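Local coordinates for erythropoietin (Homo sapiens, PDB 1EER), which is a secreted hormone that dimerises the erythropoietin receptor, activating JAK2 and so controlling red-cell proliferation and differentiation, at residues A[72-77]-A[96-101]; A[68-73]-A[142-147]. The protein carries 5 engineered substitutions. One frame throughout, in Å; residues are numbered along the deposited sequence.

Interaction 1 of 2, residues A[72-77]-A[96-101]; sequences EAVLRG and DKAVSG
Val74 meets Ala98 and Val99 through a single branch. Its CG1 lies 3.6 Å from Ala98 CB and 3.8 Å from Val99 CG2. The first torsion carries it there by setting CG1 trans to the backbone N (chi1 -171°). The side chains of the two valines run in opposing directions, and the methyls CG1 of Val74 and CG2 of Val99 meet obliquely. Beta-branched and compact, they fill the interface with little side-chain freedom, while the single methyl of Ala98 leaves room for the approaching CG1. Leu75 adds to this from the exposed margin, crossing Val99 at about a right angle. Its bond to CB does not point at the other helix, but the longer chain brings Leu75 CD2 to 3.9 Å from Val99 CG1.

In the four-helix-bundle cytokine fold, helices 56-82 and 91-111 are antiparallel neighbours. Here their short axes run 9.5 Å apart at closest, with 145° between the N-to-C directions. Val74 and Val99 mark the register, their CA atoms 6.4 Å apart.

No hydrogen bond joins the segments, and two charged side chains find partners outside the pair. Arg76 NH1 forms a salt bridge with Glu37, and Lys97 NZ pairs with an acidic side chain of another protein chain, presumably the receptor.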
ATOM      1  N   GLU A  72      15.667   7.258 -13.162  1.00 24.33           N
ATOM      2  CA  GLU A  72      16.210   8.315 -14.007  1.00 25.11           C
ATOM      3  C   GLU A  72      15.087   9.205 -14.515  1.00 24.93           C
ATOM      4  O   GLU A  72      15.256  10.423 -14.632  1.00 24.00           O
ATOM      5  CB  GLU A  72      16.962   7.724 -15.202  1.00 27.42           C
ATOM      6  CG  GLU A  72      18.103   6.788 -14.844  1.00 35.84           C
ATOM      7  CD  GLU A  72      18.678   6.085 -16.065  1.00 37.99           C
ATOM      8  OE1 GLU A  72      18.794   6.738 -17.122  1.00 42.16           O
ATOM      9  OE2 GLU A  72      19.011   4.883 -15.972  1.00 40.42           O
ATOM     10  N   ALA A  73      13.943   8.593 -14.819  1.00 21.06           N
ATOM     11  CA  ALA A  73      12.799   9.345 -15.315  1.00 18.49           C
ATOM     12  C   ALA A  73      12.301  10.303 -14.238  1.00 19.28           C
ATOM     13  O   ALA A  73      12.046  11.481 -14.491  1.00 16.98           O
ATOM     14  CB  ALA A  73      11.696   8.399 -15.718  1.00 20.75           C
ATOM     15  N   VAL A  74      12.176   9.792 -13.023  1.00 23.77           N
ATOM     16  CA  VAL A  74      11.708  10.605 -11.912  1.00 23.44           C
ATOM     17  C   VAL A  74      12.731  11.706 -11.573  1.00 19.61           C
ATOM     18  O   VAL A  74      12.362  12.864 -11.347  1.00 18.62           O
ATOM     19  CB  VAL A  74      11.430   9.702 -10.681  1.00 21.39           C
ATOM     20  CG1 VAL A  74      10.733  10.493  -9.584  1.00 21.12           C
ATOM     21  CG2 VAL A  74      10.564   8.519 -11.103  1.00 21.63           C
ATOM     22  N   LEU A  75      14.010  11.347 -11.544  1.00 16.58           N
ATOM     23  CA  LEU A  75      15.053  12.322 -11.244  1.00 19.68           C
ATOM     24  C   LEU A  75      14.973  13.456 -12.258  1.00 23.60           C
ATOM     25  O   LEU A  75      15.003  14.634 -11.895  1.00 24.29           O
ATOM     26  CB  LEU A  75      16.419  11.648 -11.290  1.00 16.89           C
ATOM     27  CG  LEU A  75      16.630  10.717 -10.097  1.00 17.82           C
ATOM     28  CD1 LEU A  75      17.827   9.825 -10.316  1.00 15.86           C
ATOM     29  CD2 LEU A  75      16.801  11.549  -8.852  1.00 18.87           C
ATOM     30  N   ARG A  76      14.855  13.103 -13.535  1.00 27.56           N
ATOM     31  CA  ARG A  76      14.741  14.114 -14.579  1.00 26.18           C
ATOM     32  C   ARG A  76      13.500  14.966 -14.321  1.00 22.33           C
ATOM     33  O   ARG A  76      13.526  16.182 -14.463  1.00 25.04           O
ATOM     34  CB  ARG A  76      14.645  13.451 -15.955  1.00 28.30           C
ATOM     35  CG  ARG A  76      15.719  13.913 -16.940  1.00 38.27           C
ATOM     36  CD  ARG A  76      15.298  15.180 -17.679  1.00 37.99           C
ATOM     37  NE  ARG A  76      15.899  16.380 -17.100  1.00 40.94           N
ATOM     38  CZ  ARG A  76      16.007  17.547 -17.732  1.00 43.46           C
ATOM     39  NH1 ARG A  76      15.552  17.680 -18.969  1.00 44.64           N
ATOM     40  NH2 ARG A  76      16.570  18.584 -17.129  1.00 43.95           N
ATOM     41  N   GLY A  77      12.406  14.322 -13.930  1.00 24.46           N
ATOM     42  CA  GLY A  77      11.193  15.065 -13.657  1.00 24.15           C
ATOM     43  C   GLY A  77      11.402  16.037 -12.516  1.00 20.70           C
ATOM     44  O   GLY A  77      10.869  17.148 -12.515  1.00 21.05           O
ATOM     45  N   ASP A  96       9.107  14.123  -4.652  1.00 18.50           N
ATOM     46  CA  ASP A  96      10.085  13.947  -3.592  1.00 22.06           C
ATOM     47  C   ASP A  96       9.903  12.578  -2.945  1.00 22.85           C
ATOM     48  O   ASP A  96      10.872  11.923  -2.561  1.00 24.44           O
ATOM     49  CB  ASP A  96       9.940  15.064  -2.550  1.00 27.20           C
ATOM     50  CG  ASP A  96      10.579  16.384  -3.006  1.00 34.16           C
ATOM     51  OD1 ASP A  96      11.402  16.369  -3.950  1.00 29.32           O
ATOM     52  OD2 ASP A  96      10.252  17.436  -2.416  1.00 31.39           O
ATOM     53  N   LYS A  97       8.658  12.140  -2.825  1.00 23.10           N
ATOM     54  CA  LYS A  97       8.393  10.820  -2.258  1.00 23.73           C
ATOM     55  C   LYS A  97       8.844   9.728  -3.248  1.00 20.49           C
ATOM     56  O   LYS A  97       9.359   8.681  -2.847  1.00 21.97           O
ATOM     57  CB  LYS A  97       6.898  10.660  -1.964  1.00 22.03           C
ATOM     58  CG  LYS A  97       6.372  11.558  -0.869  1.00 26.56           C
ATOM     59  CD  LYS A  97       4.900  11.838  -1.075  1.00 32.06           C
ATOM     60  CE  LYS A  97       4.249  12.259   0.217  1.00 32.58           C
ATOM     61  NZ  LYS A  97       4.490  11.253   1.275  1.00 42.90           N
ATOM     62  N   ALA A  98       8.641   9.983  -4.539  1.00 17.41           N
ATOM     63  CA  ALA A  98       9.012   9.043  -5.593  1.00 16.87           C
ATOM     64  C   ALA A  98      10.526   8.869  -5.644  1.00 15.24           C
ATOM     65  O   ALA A  98      11.032   7.746  -5.708  1.00 16.21           O
ATOM     66  CB  ALA A  98       8.492   9.542  -6.944  1.00 16.01           C
ATOM     67  N   VAL A  99      11.249   9.985  -5.620  1.00 16.46           N
ATOM     68  CA  VAL A  99      12.704   9.930  -5.641  1.00 13.93           C
ATOM     69  C   VAL A  99      13.160   9.176  -4.391  1.00 13.78           C
ATOM     70  O   VAL A  99      14.039   8.312  -4.446  1.00 15.61           O
ATOM     71  CB  VAL A  99      13.319  11.358  -5.640  1.00 18.80           C
ATOM     72  CG1 VAL A  99      14.836  11.280  -5.471  1.00 15.71           C
ATOM     73  CG2 VAL A  99      12.973  12.076  -6.944  1.00 18.58           C
ATOM     74  N   SER A 100      12.532   9.502  -3.267  1.00 15.61           N
ATOM     75  CA  SER A 100      12.849   8.887  -1.988  1.00 17.16           C
ATOM     76  C   SER A 100      12.469   7.413  -1.978  1.00 18.13           C
ATOM     77  O   SER A 100      13.260   6.556  -1.569  1.00 17.01           O
ATOM     78  CB  SER A 100      12.105   9.623  -0.874  1.00 17.35           C
ATOM     79  OG  SER A 100      12.172   8.893   0.337  1.00 36.94           O
ATOM     80  N   GLY A 101      11.249   7.125  -2.428  1.00 17.54           N
ATOM     81  CA  GLY A 101      10.771   5.754  -2.469  1.00 18.01           C
ATOM     82  C   GLY A 101      11.562   4.864  -3.413  1.00 16.67           C
ATOM     83  O   GLY A 101      11.932   3.746  -3.047  1.00 17.39           O
TER

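Interaction 2 of 2, residues A[68-73]-A[142-147]; sequences ALLSEA and FRVYSN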
ATOM      1  N   ALA A  68      15.572   1.055 -12.688  1.00 15.53           N
ATOM      2  CA  ALA A  68      16.685   1.971 -12.915  1.00 18.08           C
ATOM      3  C   ALA A  68      16.263   3.087 -13.867  1.00 16.19           C
ATOM      4  O   ALA A  68      16.521   4.260 -13.615  1.00 15.71           O
ATOM      5  CB  ALA A  68      17.869   1.210 -13.488  1.00 16.44           C
ATOM      6  N   LEU A  69      15.603   2.717 -14.962  1.00 16.27           N
ATOM      7  CA  LEU A  69      15.141   3.681 -15.955  1.00 14.70           C
ATOM      8  C   LEU A  69      14.125   4.606 -15.310  1.00 14.52           C
ATOM      9  O   LEU A  69      14.125   5.818 -15.550  1.00 16.67           O
ATOM     10  CB  LEU A  69      14.528   2.923 -17.143  1.00 20.80           C
ATOM     11  CG  LEU A  69      13.623   3.559 -18.205  1.00 21.57           C
ATOM     12  CD1 LEU A  69      14.103   4.934 -18.587  1.00 28.00           C
ATOM     13  CD2 LEU A  69      13.605   2.649 -19.423  1.00 20.02           C
ATOM     14  N   LEU A  70      13.267   4.015 -14.480  1.00 16.18           N
ATOM     15  CA  LEU A  70      12.228   4.736 -13.751  1.00 14.47           C
ATOM     16  C   LEU A  70      12.851   5.796 -12.842  1.00 14.11           C
ATOM     17  O   LEU A  70      12.401   6.943 -12.801  1.00 19.43           O
ATOM     18  CB  LEU A  70      11.403   3.751 -12.906  1.00 15.69           C
ATOM     19  CG  LEU A  70       9.867   3.761 -13.010  1.00 22.86           C
ATOM     20  CD1 LEU A  70       9.272   3.001 -11.835  1.00 19.85           C
ATOM     21  CD2 LEU A  70       9.327   5.184 -13.031  1.00 20.81           C
ATOM     22  N   SER A  71      13.882   5.404 -12.103  1.00 18.50           N
ATOM     23  CA  SER A  71      14.567   6.333 -11.208  1.00 21.28           C
ATOM     24  C   SER A  71      15.088   7.532 -11.998  1.00 20.54           C
ATOM     25  O   SER A  71      14.965   8.681 -11.564  1.00 24.29           O
ATOM     26  CB  SER A  71      15.739   5.637 -10.514  1.00 18.74           C
ATOM     27  OG  SER A  71      15.292   4.605  -9.656  1.00 19.60           O
ATOM     28  N   GLU A  72      15.667   7.258 -13.162  1.00 24.33           N
ATOM     29  CA  GLU A  72      16.210   8.315 -14.007  1.00 25.11           C
ATOM     30  C   GLU A  72      15.087   9.205 -14.515  1.00 24.93           C
ATOM     31  O   GLU A  72      15.256  10.423 -14.632  1.00 24.00           O
ATOM     32  CB  GLU A  72      16.962   7.724 -15.202  1.00 27.42           C
ATOM     33  CG  GLU A  72      18.103   6.788 -14.844  1.00 35.84           C
ATOM     34  CD  GLU A  72      18.678   6.085 -16.065  1.00 37.99           C
ATOM     35  OE1 GLU A  72      18.794   6.738 -17.122  1.00 42.16           O
ATOM     36  OE2 GLU A  72      19.011   4.883 -15.972  1.00 40.42           O
ATOM     37  N   ALA A  73      13.943   8.593 -14.819  1.00 21.06           N
ATOM     38  CA  ALA A  73      12.799   9.345 -15.315  1.00 18.49           C
ATOM     39  C   ALA A  73      12.301  10.303 -14.238  1.00 19.28           C
ATOM     40  O   ALA A  73      12.046  11.481 -14.491  1.00 16.98           O
ATOM     41  CB  ALA A  73      11.696   8.399 -15.718  1.00 20.75           C
ATOM     42  N   PHE A 142       3.645   9.430 -13.349  1.00 13.39           N
ATOM     43  CA  PHE A 142       3.161   8.849 -12.114  1.00 18.57           C
ATOM     44  C   PHE A 142       2.305   7.604 -12.309  1.00 20.44           C
ATOM     45  O   PHE A 142       2.335   6.704 -11.471  1.00 22.27           O
ATOM     46  CB  PHE A 142       2.411   9.906 -11.313  1.00 18.99           C
ATOM     47  CG  PHE A 142       3.317  10.813 -10.536  1.00 19.67           C
ATOM     48  CD1 PHE A 142       4.208  10.288  -9.604  1.00 22.45           C
ATOM     49  CD2 PHE A 142       3.311  12.182 -10.758  1.00 23.12           C
ATOM     50  CE1 PHE A 142       5.091  11.123  -8.900  1.00 25.80           C
ATOM     51  CE2 PHE A 142       4.191  13.030 -10.057  1.00 23.78           C
ATOM     52  CZ  PHE A 142       5.081  12.497  -9.130  1.00 19.00           C
ATOM     53  N   ARG A 143       1.544   7.546 -13.400  1.00 20.06           N
ATOM     54  CA  ARG A 143       0.722   6.373 -13.669  1.00 18.93           C
ATOM     55  C   ARG A 143       1.661   5.195 -13.929  1.00 15.22           C
ATOM     56  O   ARG A 143       1.414   4.071 -13.490  1.00 15.68           O
ATOM     57  CB  ARG A 143      -0.176   6.614 -14.887  1.00 20.63           C
ATOM     58  CG  ARG A 143      -0.952   5.377 -15.343  1.00 23.65           C
ATOM     59  CD  ARG A 143      -1.912   5.703 -16.489  1.00 26.77           C
ATOM     60  NE  ARG A 143      -1.226   6.056 -17.735  1.00 16.19           N
ATOM     61  CZ  ARG A 143      -1.315   7.247 -18.319  1.00 16.00           C
ATOM     62  NH1 ARG A 143      -2.056   8.195 -17.770  1.00 14.68           N
ATOM     63  NH2 ARG A 143      -0.673   7.486 -19.460  1.00 15.67           N
ATOM     64  N   VAL A 144       2.754   5.464 -14.634  1.00 11.28           N
ATOM     65  CA  VAL A 144       3.748   4.435 -14.940  1.00 14.01           C
ATOM     66  C   VAL A 144       4.446   3.999 -13.637  1.00 17.72           C
ATOM     67  O   VAL A 144       4.731   2.814 -13.429  1.00 18.62           O
ATOM     68  CB  VAL A 144       4.819   4.984 -15.953  1.00 16.26           C
ATOM     69  CG1 VAL A 144       6.081   4.132 -15.915  1.00 13.39           C
ATOM     70  CG2 VAL A 144       4.247   5.018 -17.363  1.00 12.60           C
ATOM     71  N   TYR A 145       4.723   4.975 -12.773  1.00 16.61           N
ATOM     72  CA  TYR A 145       5.374   4.730 -11.493  1.00 15.75           C
ATOM     73  C   TYR A 145       4.542   3.723 -10.703  1.00 18.30           C
ATOM     74  O   TYR A 145       5.074   2.737 -10.200  1.00 19.68           O
ATOM     75  CB  TYR A 145       5.502   6.054 -10.718  1.00 15.39           C
ATOM     76  CG  TYR A 145       5.990   5.935  -9.287  1.00 10.82           C
ATOM     77  CD1 TYR A 145       7.146   5.221  -8.976  1.00 16.53           C
ATOM     78  CD2 TYR A 145       5.322   6.587  -8.251  1.00 15.25           C
ATOM     79  CE1 TYR A 145       7.635   5.161  -7.666  1.00 18.81           C
ATOM     80  CE2 TYR A 145       5.799   6.535  -6.929  1.00 20.64           C
ATOM     81  CZ  TYR A 145       6.958   5.819  -6.648  1.00 21.47           C
ATOM     82  OH  TYR A 145       7.433   5.756  -5.356  1.00 19.58           O
ATOM     83  N   SER A 146       3.234   3.973 -10.613  1.00 21.35           N
ATOM     84  CA  SER A 146       2.310   3.086  -9.893  1.00 20.60           C
ATOM     85  C   SER A 146       2.149   1.717 -10.571  1.00 17.47           C
ATOM     86  O   SER A 146       2.238   0.683  -9.913  1.00 16.81           O
ATOM     87  CB  SER A 146       0.933   3.757  -9.759  1.00 13.83           C
ATOM     88  OG  SER A 146      -0.001   2.905  -9.120  1.00 19.24           O
ATOM     89  N   ASN A 147       1.917   1.711 -11.883  1.00 16.12           N
ATOM     90  CA  ASN A 147       1.739   0.459 -12.609  1.00 17.15           C
ATOM     91  C   ASN A 147       2.971  -0.432 -12.511  1.00 16.24           C
ATOM     92  O   ASN A 147       2.852  -1.659 -12.448  1.00 14.90           O
ATOM     93  CB  ASN A 147       1.410   0.729 -14.085  1.00 19.98           C
ATOM     94  CG  ASN A 147      -0.084   0.908 -14.332  1.00 17.62           C
ATOM     95  OD1 ASN A 147      -0.911   0.574 -13.489  1.00 20.20           O
ATOM     96  ND2 ASN A 147      -0.428   1.435 -15.495  1.00 13.96           N
TER
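Leu70 reaches from helix 56-82 toward Val144 and Tyr145 of helix 138-161, and the contact is carried by the end of its side chain. The bond to CB already points at the opposite helix, but Leu70 CB itself stays back, about 6.0 Å from Tyr145 CD1. One bond farther on, Leu70 CG has closed to 4.8 Å from Val144 CG1, still short of close packing. The fork beyond it divides the work. Leu70 CD1 comes to 4.2 Å from Tyr145 CD1, meeting the ring at its edge and near its plane; Leu70 CD2 goes to the other neighbour, at a looser 4.5 Å from Val144 CG1. A leucine suits this place because its two methyls can serve two residues at once, across a gap that leaves the CA atoms of Leu70 and Tyr145 7.2 Å apart.

The Tyr145 side chain crosses that of Leu70 at about a right angle. With CG trans to its backbone N (chi1 172°), the ring projects out of the gap between the two helices toward helix 91-111, where Leu102 packs on it, while Ala19 of helix 9-25 also touches it. Pro42 covers Leu70 and Thr44 covers Val144 from the long connection ahead of helix 56-82. A wide aromatic touched by three other helices is in keeping with the centre of a four-helix-bundle cytokine, here between the antiparallel helices 56-82 and 138-161.

Overall arrangement
Helix 56-82 supplies one side of both contacts: interactions 1 and 2 share Glu72 and Ala73, and Leu70 faces helix 138-161 while, one turn later, Val74 faces helix 91-111. Their centres lie about 8 Å apart, and interaction 2 is nearer the centre of the chain, about 4 Å from it against about 10 Å for interaction 1. The far partners also touch each other: Tyr145 OH comes 3.7 Å from Ala98 CA, and Phe142 CE1 4.2 Å from Ala98 CB, so three helices close on one core. Lys97 and Arg143, on the same segments as the core residues, each form a salt bridge with another protein's chain, consistent with receptor binding.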